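PDB 4ZXH: Abbfa_003403 from Acinetobacter baumannii, which is a four-domain nonribosomal peptide synthetase that probably activates an amino acid, condenses it with an acyl partner and releases the product through its thioesterase domain. Local coordinates for residues 16-21 and 183-188; 150-155 and 359-364; 283-288 and 295-300. All blocks are in the same frame, centred on the assembly; numbering follows the deposited sequence.

Contact 1: 16-21 and 183-188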
loop_
_atom_site.group_PDB
_atom_site.type_symbol
_atom_site.label_atom_id
_atom_site.label_comp_id
_atom_site.label_asym_id
_atom_site.label_seq_id
_atom_site.Cartn_x
_atom_site.Cartn_y
_atom_site.Cartn_z
ATOM N N ARG A 16 3.937 -30.030 27.806
ATOM C CA ARG A 16 3.469 -29.325 26.604
ATOM C C ARG A 16 2.070 -28.745 26.782
ATOM O O ARG A 16 1.162 -29.443 27.203
ATOM C CB ARG A 16 3.471 -30.272 25.403
ATOM C CG ARG A 16 4.828 -30.915 25.138
ATOM C CD ARG A 16 4.925 -31.582 23.764
ATOM N NE ARG A 16 6.327 -31.843 23.445
ATOM C CZ ARG A 16 7.050 -31.107 22.608
ATOM N NH1 ARG A 16 6.479 -30.093 21.980
ATOM N NH2 ARG A 16 8.333 -31.397 22.382
ATOM N N HIS A 17 1.886 -27.473 26.449
ATOM C CA HIS A 17 0.562 -26.866 26.553
ATOM C C HIS A 17 0.179 -26.030 25.332
ATOM O O HIS A 17 0.994 -25.792 24.433
ATOM C CB HIS A 17 0.495 -26.009 27.806
ATOM C CG HIS A 17 0.993 -26.714 29.022
ATOM N ND1 HIS A 17 0.224 -27.621 29.720
ATOM C CD2 HIS A 17 2.202 -26.695 29.630
ATOM C CE1 HIS A 17 0.930 -28.107 30.726
ATOM N NE2 HIS A 17 2.133 -27.560 30.696
ATOM N N ALA A 18 -1.080 -25.605 25.304
ATOM C CA ALA A 18 -1.550 -24.689 24.287
ATOM C C ALA A 18 -1.150 -23.264 24.653
ATOM O O ALA A 18 -0.827 -22.992 25.807
ATOM C CB ALA A 18 -3.041 -24.799 24.141
ATOM N N ILE A 19 -1.153 -22.357 23.677
ATOM C CA ILE A 19 -1.071 -20.934 24.000
ATOM C C ILE A 19 -2.501 -20.424 24.075
ATOM O O ILE A 19 -3.431 -21.084 23.594
ATOM C CB ILE A 19 -0.264 -20.111 22.969
ATOM C CG1 ILE A 19 -0.917 -20.164 21.594
ATOM C CG2 ILE A 19 1.142 -20.634 22.829
ATOM C CD1 ILE A 19 -0.356 -19.117 20.629
ATOM N N SER A 20 -2.678 -19.270 24.704
ATOM C CA SER A 20 -3.985 -18.627 24.805
ATOM C C SER A 20 -4.259 -17.796 23.570
ATOM O O SER A 20 -3.330 -17.450 22.841
ATOM C CB SER A 20 -4.038 -17.727 26.023
ATOM O OG SER A 20 -3.139 -16.646 25.837
ATOM N N SER A 21 -5.515 -17.436 23.349
ATOM C CA SER A 21 -5.834 -16.509 22.258
ATOM C C SER A 21 -5.226 -15.105 22.450
ATOM O O SER A 21 -4.941 -14.403 21.466
ATOM C CB SER A 21 -7.343 -16.405 22.087
ATOM O OG SER A 21 -7.868 -17.614 21.551
ATOM N N TYR A 183 -5.299 -21.933 32.416
ATOM C CA TYR A 183 -6.094 -20.966 31.673
ATOM C C TYR A 183 -6.091 -21.253 30.171
ATOM O O TYR A 183 -7.151 -21.371 29.551
ATOM C CB TYR A 183 -5.576 -19.555 31.931
ATOM C CG TYR A 183 -6.373 -18.456 31.261
ATOM C CD1 TYR A 183 -7.520 -17.941 31.861
ATOM C CD2 TYR A 183 -5.974 -17.915 30.037
ATOM C CE1 TYR A 183 -8.261 -16.931 31.259
ATOM C CE2 TYR A 183 -6.706 -16.898 29.427
ATOM C CZ TYR A 183 -7.857 -16.411 30.051
ATOM O OH TYR A 183 -8.603 -15.401 29.477
ATOM N N ALA A 184 -4.900 -21.370 29.589
ATOM C CA ALA A 184 -4.774 -21.624 28.158
ATOM C C ALA A 184 -5.397 -22.965 27.767
ATOM O O ALA A 184 -6.116 -23.059 26.771
ATOM C CB ALA A 184 -3.318 -21.578 27.735
ATOM N N ASP A 185 -5.139 -23.996 28.561
ATOM C CA ASP A 185 -5.615 -25.328 28.224
ATOM C C ASP A 185 -7.145 -25.439 28.323
ATOM O O ASP A 185 -7.778 -26.093 27.491
ATOM C CB ASP A 185 -4.923 -26.369 29.106
ATOM C CG ASP A 185 -3.504 -26.698 28.621
ATOM O OD1 ASP A 185 -3.096 -26.180 27.554
ATOM O OD2 ASP A 185 -2.800 -27.486 29.296
ATOM N N LYS A 186 -7.746 -24.786 29.311
ATOM C CA LYS A 186 -9.206 -24.781 29.410
ATOM C C LYS A 186 -9.827 -24.034 28.221
ATOM O O LYS A 186 -10.900 -24.396 27.734
ATOM C CB LYS A 186 -9.660 -24.161 30.739
ATOM C CG LYS A 186 -9.438 -25.074 31.960
ATOM C CD LYS A 186 -9.740 -24.376 33.287
ATOM N N GLN A 187 -9.136 -23.006 27.748
ATOM C CA GLN A 187 -9.636 -22.149 26.678
ATOM C C GLN A 187 -9.703 -22.923 25.361
ATOM O O GLN A 187 -10.501 -22.611 24.479
ATOM C CB GLN A 187 -8.731 -20.924 26.538
ATOM C CG GLN A 187 -9.313 -19.762 25.781
ATOM C CD GLN A 187 -8.244 -18.750 25.399
ATOM O OE1 GLN A 187 -7.059 -19.012 25.562
ATOM N NE2 GLN A 187 -8.657 -17.590 24.899
ATOM N N GLN A 188 -8.852 -23.943 25.260
ATOM C CA GLN A 188 -8.691 -24.781 24.077
ATOM C C GLN A 188 -9.856 -25.774 23.968
ATOM O O GLN A 188 -10.128 -26.313 22.896
ATOM C CB GLN A 188 -7.343 -25.513 24.157
ATOM C CG GLN A 188 -6.870 -26.231 22.901
ATOM C CD GLN A 188 -6.692 -25.294 21.719
ATOM O OE1 GLN A 188 -7.005 -25.653 20.581
ATOM N NE2 GLN A 188 -6.205 -24.078 21.984
#
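Tyr183 meets Ser20 at the edge of its ring, Tyr183 CE2 lying 4.4 Å from Ser20 CB. The phenol itself is held beyond this pair, by a hydrogen bond from OH to Glu22 OE2. Ser20, the N-cap residue, caps a backbone N of helix 21-32 with its side chain, and its own N-H is bonded to Gln23 OE1. One residue on, Ala184 points its methyl toward the incoming chain; Ala184 CB is 3.5 Å from Ala18 O and packs on the peptide that links Ile19 to Ser20. Asp185 carries the polar part of the contact and illustrates how one carboxylate can tie down both a side chain and the backbone next to it. Asp185 OD2 accepts from His17 ND1 at 3.1 Å on the syn side, 24° out of the carboxylate plane. The second oxygen, Asp185 OD1, takes the backbone proton of Ala18 N at 3.1 Å in a nearly straight bond of 168°. His17 is gripped at its other nitrogen too, NE2 pairing with Ser15 OG, so both ring nitrogens are occupied and ring rotation is restrained; the nearby carboxylate would probably stabilise a positive imidazole. Gln187 reaches further along the chain because its side chain is extended, with CG anti to the backbone N (chi1 -163°). Gln187 OE1 accepts from Ser21 N at 3.1 Å, the donor approaching well to one side of the carbonyl. Gln188 bends back, bringing its NE2 to 3.9 Å from the methyl CB of Ala18. The whole is a strand-to-helix junction of the condensation domain: the end of edge strand 13-18 and the first turn of helix 21-32 are fastened to the C-terminal part of helix 179-187.

Contact 2: 150-155 and 359-364. With PNS (4'-phosphopantetheine), chain B.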
loop_
_atom_site.group_PDB
_atom_site.type_symbol
_atom_site.label_atom_id
_atom_site.label_comp_id
_atom_site.label_asym_id
_atom_site.label_seq_id
_atom_site.Cartn_x
_atom_site.Cartn_y
_atom_site.Cartn_z
ATOM N N MET A 150 4.282 -12.426 28.900
ATOM C CA MET A 150 3.469 -11.897 29.993
ATOM C C MET A 150 3.165 -10.428 29.777
ATOM O O MET A 150 3.795 -9.766 28.963
ATOM C CB MET A 150 4.140 -12.126 31.370
ATOM C CG MET A 150 5.546 -11.520 31.604
ATOM S SD MET A 150 6.243 -11.827 33.291
ATOM C CE MET A 150 6.763 -13.518 33.141
ATOM N N ASP A 151 2.163 -9.932 30.486
ATOM C CA ASP A 151 1.788 -8.539 30.380
ATOM C C ASP A 151 2.436 -7.704 31.495
ATOM O O ASP A 151 3.190 -8.214 32.314
ATOM C CB ASP A 151 0.263 -8.415 30.415
ATOM C CG ASP A 151 -0.340 -9.115 31.597
ATOM O OD1 ASP A 151 0.387 -9.301 32.594
ATOM O OD2 ASP A 151 -1.540 -9.474 31.539
ATOM N N PHE A 152 2.119 -6.418 31.511
ATOM C CA PHE A 152 2.650 -5.482 32.481
ATOM C C PHE A 152 2.158 -5.778 33.901
ATOM O O PHE A 152 2.954 -5.726 34.847
ATOM C CB PHE A 152 2.276 -4.062 32.075
ATOM C CG PHE A 152 3.077 -3.004 32.765
ATOM C CD1 PHE A 152 4.434 -2.854 32.496
ATOM C CD2 PHE A 152 2.470 -2.141 33.676
ATOM C CE1 PHE A 152 5.180 -1.871 33.141
ATOM C CE2 PHE A 152 3.203 -1.155 34.316
ATOM C CZ PHE A 152 4.561 -1.023 34.050
ATOM N N TRP A 153 0.867 -6.089 34.057
ATOM C CA TRP A 153 0.358 -6.480 35.376
ATOM C C TRP A 153 1.292 -7.565 35.948
ATOM O O TRP A 153 1.630 -7.533 37.130
ATOM C CB TRP A 153 -1.104 -6.962 35.293
ATOM C CG TRP A 153 -1.802 -7.277 36.610
ATOM C CD1 TRP A 153 -1.973 -8.510 37.164
ATOM C CD2 TRP A 153 -2.439 -6.354 37.504
ATOM N NE1 TRP A 153 -2.667 -8.424 38.336
ATOM C CE2 TRP A 153 -2.962 -7.111 38.578
ATOM C CE3 TRP A 153 -2.596 -4.962 37.521
ATOM C CZ2 TRP A 153 -3.634 -6.516 39.660
ATOM C CZ3 TRP A 153 -3.268 -4.371 38.603
ATOM C CH2 TRP A 153 -3.775 -5.150 39.651
ATOM N N SER A 154 1.748 -8.483 35.095
ATOM C CA SER A 154 2.653 -9.557 35.517
ATOM C C SER A 154 4.000 -9.016 35.954
ATOM O O SER A 154 4.582 -9.500 36.941
ATOM C CB SER A 154 2.853 -10.581 34.398
ATOM O OG SER A 154 1.648 -11.290 34.143
ATOM N N ILE A 155 4.494 -8.024 35.210
ATOM C CA ILE A 155 5.734 -7.345 35.560
ATOM C C ILE A 155 5.681 -6.843 37.002
ATOM O O ILE A 155 6.605 -7.064 37.782
ATOM C CB ILE A 155 6.022 -6.155 34.625
ATOM C CG1 ILE A 155 6.465 -6.638 33.233
ATOM C CG2 ILE A 155 7.080 -5.251 35.221
ATOM C CD1 ILE A 155 7.419 -7.795 33.270
ATOM N N PHE A 359 -3.861 3.380 25.672
ATOM C CA PHE A 359 -3.672 2.533 26.853
ATOM C C PHE A 359 -3.801 3.425 28.045
ATOM O O PHE A 359 -3.236 4.517 28.062
ATOM C CB PHE A 359 -2.286 1.840 26.928
ATOM C CG PHE A 359 -1.846 1.138 25.672
ATOM C CD1 PHE A 359 -2.742 0.790 24.679
ATOM C CD2 PHE A 359 -0.511 0.813 25.498
ATOM C CE1 PHE A 359 -2.315 0.148 23.522
ATOM C CE2 PHE A 359 -0.071 0.162 24.342
ATOM C CZ PHE A 359 -0.981 -0.175 23.353
ATOM N N TRP A 360 -4.505 2.965 29.062
ATOM C CA TRP A 360 -4.528 3.706 30.311
ATOM C C TRP A 360 -4.152 2.760 31.423
ATOM O O TRP A 360 -4.998 2.017 31.916
ATOM C CB TRP A 360 -5.900 4.315 30.566
ATOM C CG TRP A 360 -5.990 5.056 31.845
ATOM C CD1 TRP A 360 -6.079 4.522 33.096
ATOM C CD2 TRP A 360 -6.018 6.471 32.010
ATOM N NE1 TRP A 360 -6.151 5.520 34.030
ATOM C CE2 TRP A 360 -6.114 6.731 33.386
ATOM C CE3 TRP A 360 -5.977 7.548 31.129
ATOM C CZ2 TRP A 360 -6.162 8.017 33.902
ATOM C CZ3 TRP A 360 -6.023 8.824 31.639
ATOM C CH2 TRP A 360 -6.112 9.050 33.011
ATOM N N GLU A 361 -2.890 2.767 31.823
ATOM C CA GLU A 361 -2.476 1.771 32.787
ATOM C C GLU A 361 -2.030 2.358 34.111
ATOM O O GLU A 361 -1.149 3.216 34.154
ATOM C CB GLU A 361 -1.368 0.906 32.212
ATOM C CG GLU A 361 -1.195 -0.378 32.987
ATOM C CD GLU A 361 -0.648 -1.498 32.137
ATOM O OE1 GLU A 361 -0.245 -1.235 30.977
ATOM O OE2 GLU A 361 -0.641 -2.647 32.632
ATOM N N ARG A 362 -2.669 1.894 35.183
ATOM C CA ARG A 362 -2.220 2.172 36.539
ATOM C C ARG A 362 -2.290 0.876 37.354
ATOM O O ARG A 362 -3.369 0.319 37.549
ATOM C CB ARG A 362 -3.059 3.287 37.188
ATOM N N LEU A 363 -1.135 0.381 37.800
ATOM C CA LEU A 363 -1.098 -0.774 38.698
ATOM C C LEU A 363 -1.552 -0.399 40.101
ATOM O O LEU A 363 -1.363 0.738 40.536
ATOM C CB LEU A 363 0.305 -1.367 38.773
ATOM C CG LEU A 363 0.889 -1.815 37.441
ATOM C CD1 LEU A 363 2.262 -2.464 37.647
ATOM C CD2 LEU A 363 -0.090 -2.747 36.724
ATOM N N GLY A 364 -2.141 -1.359 40.808
ATOM C CA GLY A 364 -2.523 -1.143 42.193
ATOM C C GLY A 364 -1.568 -1.828 43.147
ATOM O O GLY A 364 -0.953 -2.840 42.804
HETATM O O23 PNS B . -4.574 -11.386 10.176
HETATM P P24 PNS B . -4.823 -12.510 11.148
HETATM O O25 PNS B . -6.088 -13.311 11.007
HETATM O O27 PNS B . -4.837 -11.811 12.602
HETATM C C28 PNS B . -3.736 -11.018 13.034
HETATM C C29 PNS B . -3.998 -10.549 14.454
HETATM C C30 PNS B . -4.200 -11.821 15.280
HETATM C C31 PNS B . -5.256 -9.680 14.476
HETATM C C32 PNS B . -2.808 -9.709 14.942
HETATM O O33 PNS B . -2.470 -8.794 13.887
HETATM C C34 PNS B . -3.148 -8.989 16.233
HETATM O O35 PNS B . -3.435 -9.594 17.265
HETATM N N36 PNS B . -3.119 -7.663 16.240
HETATM C C37 PNS B . -3.431 -6.884 17.427
HETATM C C38 PNS B . -2.199 -6.045 17.765
HETATM C C39 PNS B . -2.107 -5.865 19.249
HETATM O O40 PNS B . -2.419 -6.769 20.010
HETATM N N41 PNS B . -1.671 -4.669 19.620
HETATM C C42 PNS B . -1.462 -4.174 20.959
HETATM C C43 PNS B . -1.300 -2.688 20.714
HETATM S S44 PNS B . -2.891 -1.911 21.029
#
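Phe152 offers its ring edge to Glu361, whose OE2 lies near the ring plane, 3.3 Å from Phe152 CD2; the carboxylate is turned 69° from the ring. The same oxygen, Glu361 OE2, is 3.3 Å from Phe152 CB, so it nestles in the angle between ring and side-chain stem, where the slightly positive aromatic hydrogens would be expected to suit an anion. Leu363 CD1 comes on a slant to 3.7 Å from Phe152 CE2. The other branch serves the neighbouring indole: Leu363 CD2 reaches Trp153 CE3 at 3.4 Å, again obliquely, while the two side chains run past each other in opposite directions. Leucine thus acts as a wedge, one methyl for each aromatic ring. Both rings spread from the helix with CG anti to the backbone N (chi1 -164° in Phe152, -175° in Trp153). The indole is steadied at its far side by a bond from NE1 to Arg291 O. A third ring, that of Phe359, turns its edge to the phosphopantetheine, with Phe359 CE1 3.3 Å from the thiol S44. Asp151, the N-cap, starts helix 152-165 by accepting Ser154 N on its OD1 at 3.0 Å. Asp151 is the aspartate of the HHxxxD sequence that marks condensation domains. The contact therefore spans the cleft between the two lobes of a chloramphenicol acetyltransferase-like fold, joining the helix behind that motif to the chain leaving strand 356-360, beside the pantetheine channel.

Contact 3: 283-288 and 295-300. With PNS (4'-phosphopantetheine), chain B.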
loop_
_atom_site.group_PDB
_atom_site.type_symbol
_atom_site.label_atom_id
_atom_site.label_comp_id
_atom_site.label_asym_id
_atom_site.label_seq_id
_atom_site.Cartn_x
_atom_site.Cartn_y
_atom_site.Cartn_z
ATOM N N ALA A 283 -7.203 -5.241 30.864
ATOM C CA ALA A 283 -6.387 -6.071 31.744
ATOM C C ALA A 283 -6.698 -7.557 31.592
ATOM O O ALA A 283 -5.792 -8.391 31.598
ATOM C CB ALA A 283 -6.579 -5.637 33.209
ATOM N N GLY A 284 -7.980 -7.882 31.484
ATOM C CA GLY A 284 -8.409 -9.241 31.211
ATOM C C GLY A 284 -8.464 -10.240 32.358
ATOM O O GLY A 284 -8.569 -11.451 32.107
ATOM N N ARG A 285 -8.406 -9.771 33.605
ATOM C CA ARG A 285 -8.426 -10.709 34.735
ATOM C C ARG A 285 -9.686 -10.522 35.580
ATOM O O ARG A 285 -9.637 -10.012 36.709
ATOM C CB ARG A 285 -7.179 -10.550 35.608
ATOM C CG ARG A 285 -5.889 -10.500 34.826
ATOM C CD ARG A 285 -4.763 -9.919 35.655
ATOM N NE ARG A 285 -3.484 -9.941 34.948
ATOM C CZ ARG A 285 -2.482 -10.756 35.272
ATOM N NH1 ARG A 285 -2.620 -11.593 36.301
ATOM N NH2 ARG A 285 -1.331 -10.705 34.603
ATOM N N LEU A 286 -10.818 -10.943 35.033
ATOM C CA LEU A 286 -12.075 -10.731 35.726
ATOM C C LEU A 286 -12.204 -11.701 36.898
ATOM O O LEU A 286 -12.587 -11.286 37.995
ATOM C CB LEU A 286 -13.249 -10.847 34.751
ATOM C CG LEU A 286 -13.222 -9.754 33.666
ATOM C CD1 LEU A 286 -14.438 -9.832 32.743
ATOM C CD2 LEU A 286 -13.103 -8.360 34.279
ATOM N N GLU A 287 -11.857 -12.970 36.679
ATOM C CA GLU A 287 -11.832 -13.955 37.769
ATOM C C GLU A 287 -10.762 -13.594 38.815
ATOM O O GLU A 287 -9.597 -13.387 38.469
ATOM C CB GLU A 287 -11.587 -15.367 37.223
ATOM N N ARG A 288 -11.166 -13.515 40.087
ATOM C CA ARG A 288 -10.258 -13.162 41.184
ATOM C C ARG A 288 -9.088 -14.153 41.263
ATOM O O ARG A 288 -7.979 -13.806 41.688
ATOM C CB ARG A 288 -11.013 -13.113 42.519
ATOM N N GLY A 295 1.336 -14.061 33.468
ATOM C CA GLY A 295 0.899 -14.477 32.152
ATOM C C GLY A 295 0.494 -13.322 31.263
ATOM O O GLY A 295 0.566 -12.163 31.664
ATOM N N GLN A 296 0.066 -13.642 30.046
ATOM C CA GLN A 296 -0.367 -12.631 29.095
ATOM C C GLN A 296 -1.888 -12.709 28.934
ATOM O O GLN A 296 -2.423 -13.590 28.254
ATOM C CB GLN A 296 0.404 -12.810 27.775
ATOM C CG GLN A 296 -0.129 -12.207 26.473
ATOM C CD GLN A 296 -0.900 -10.918 26.616
ATOM O OE1 GLN A 296 -0.675 -10.126 27.530
ATOM N NE2 GLN A 296 -1.796 -10.679 25.667
ATOM N N PHE A 297 -2.570 -11.783 29.610
ATOM C CA PHE A 297 -4.021 -11.823 29.789
ATOM C C PHE A 297 -4.688 -10.615 29.139
ATOM O O PHE A 297 -5.912 -10.519 29.081
ATOM C CB PHE A 297 -4.383 -11.864 31.278
ATOM C CG PHE A 297 -3.945 -13.114 31.979
ATOM C CD1 PHE A 297 -4.687 -14.284 31.870
ATOM C CD2 PHE A 297 -2.801 -13.121 32.760
ATOM C CE1 PHE A 297 -4.291 -15.448 32.523
ATOM C CE2 PHE A 297 -2.393 -14.280 33.415
ATOM C CZ PHE A 297 -3.138 -15.444 33.297
ATOM N N VAL A 298 -3.864 -9.695 28.655
ATOM C CA VAL A 298 -4.331 -8.461 28.050
ATOM C C VAL A 298 -4.999 -8.703 26.697
ATOM O O VAL A 298 -4.420 -9.344 25.838
ATOM C CB VAL A 298 -3.151 -7.499 27.869
ATOM C CG1 VAL A 298 -3.435 -6.461 26.815
ATOM C CG2 VAL A 298 -2.812 -6.857 29.186
ATOM N N ASN A 299 -6.214 -8.190 26.514
ATOM C CA ASN A 299 -6.926 -8.318 25.242
ATOM C C ASN A 299 -7.268 -6.965 24.599
ATOM O O ASN A 299 -7.783 -6.059 25.247
ATOM C CB ASN A 299 -8.210 -9.134 25.428
ATOM C CG ASN A 299 -8.851 -9.537 24.099
ATOM O OD1 ASN A 299 -8.161 -9.876 23.119
ATOM N ND2 ASN A 299 -10.182 -9.508 24.063
ATOM N N THR A 300 -6.981 -6.832 23.314
ATOM C CA THR A 300 -7.316 -5.616 22.607
ATOM C C THR A 300 -8.821 -5.604 22.314
ATOM O O THR A 300 -9.391 -6.632 21.959
ATOM C CB THR A 300 -6.507 -5.502 21.283
ATOM O OG1 THR A 300 -5.105 -5.515 21.568
ATOM C CG2 THR A 300 -6.847 -4.222 20.532
HETATM O O23 PNS B . -4.574 -11.386 10.176
HETATM P P24 PNS B . -4.823 -12.510 11.148
HETATM O O25 PNS B . -6.088 -13.311 11.007
HETATM O O27 PNS B . -4.837 -11.811 12.602
HETATM C C28 PNS B . -3.736 -11.018 13.034
HETATM C C29 PNS B . -3.998 -10.549 14.454
HETATM C C30 PNS B . -4.200 -11.821 15.280
HETATM C C31 PNS B . -5.256 -9.680 14.476
HETATM C C32 PNS B . -2.808 -9.709 14.942
HETATM O O33 PNS B . -2.470 -8.794 13.887
HETATM C C34 PNS B . -3.148 -8.989 16.233
HETATM O O35 PNS B . -3.435 -9.594 17.265
HETATM N N36 PNS B . -3.119 -7.663 16.240
HETATM C C37 PNS B . -3.431 -6.884 17.427
HETATM C C38 PNS B . -2.199 -6.045 17.765
HETATM C C39 PNS B . -2.107 -5.865 19.249
HETATM O O40 PNS B . -2.419 -6.769 20.010
HETATM N N41 PNS B . -1.671 -4.669 19.620
HETATM C C42 PNS B . -1.462 -4.174 20.959
HETATM C C43 PNS B . -1.300 -2.688 20.714
HETATM S S44 PNS B . -2.891 -1.911 21.029
#
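Ala283 and Val298 bring their CA atoms to 4.9 Å, and Gly284, at a positive phi of 81°, sets its CA 3.5 Å from Phe297 O in a nearly linear C-H...O contact; two loop runs touch here without forming a sheet. The side-chain part rests on Arg285 and Phe297, which cross at about a right angle. Phe297 CD2 lies over one face of the Arg285 guanidinium, toward its rim, 3.4 Å from Arg285 NH2. Because the planes are 60° apart and the phenyl presents its edge, this is a ring edge set on a guanidinium face and not a cation stacked over a ring. Arg285 reaches the ring through a chain extended from CG to NE. Its charged end is well occupied: NH1 donates to Leu290 O and Ala293 O, and NH2 forms a salt bridge with Asp151 OD1. These bonds fix the rotation of the guanidinium, with one face turned to the phenyl edge. On the facing run, Gln296 folds its amide back on the backbone two residues ahead. Gln296 NE2 reaches Val298 O at 2.9 Å, in the carbonyl plane and on a lone pair, and is also bonded to Glu22 O, while OE1 accepts weakly from Val298 N. Thr300 OG1, where this run ends, bonds weakly to the pantetheine carbonyl O40, 3.3 Å away. Both runs belong to the long connection between strands 275-279 and 302-306, which is clasped by the N-terminal end of helix 152-165 and by Tyr183 of helix 179-187, its ring edge-to-face with that of Phe297.

Contact 3 lies between the other two, its centre about 10 Å from that of contact 2 and about 14 Å from that of contact 1, whereas contacts 1 and 2 lie about 21 Å apart between centres. Gly295 O joins contacts 2 and 3, lying 2.8 Å from Ser154 OG and 3.0 Å from Asp151 N. Tyr183 CG, 3.9 Å from Phe297 CE1, ties contact 1 to contact 3. Contacts 2 and 3 both reach the phosphopantetheine; the side chain of Ser21 in contact 1 is about 9 Å from it. The connection between strands 275-279 and 302-306 thus links helices 152-165 and 179-187.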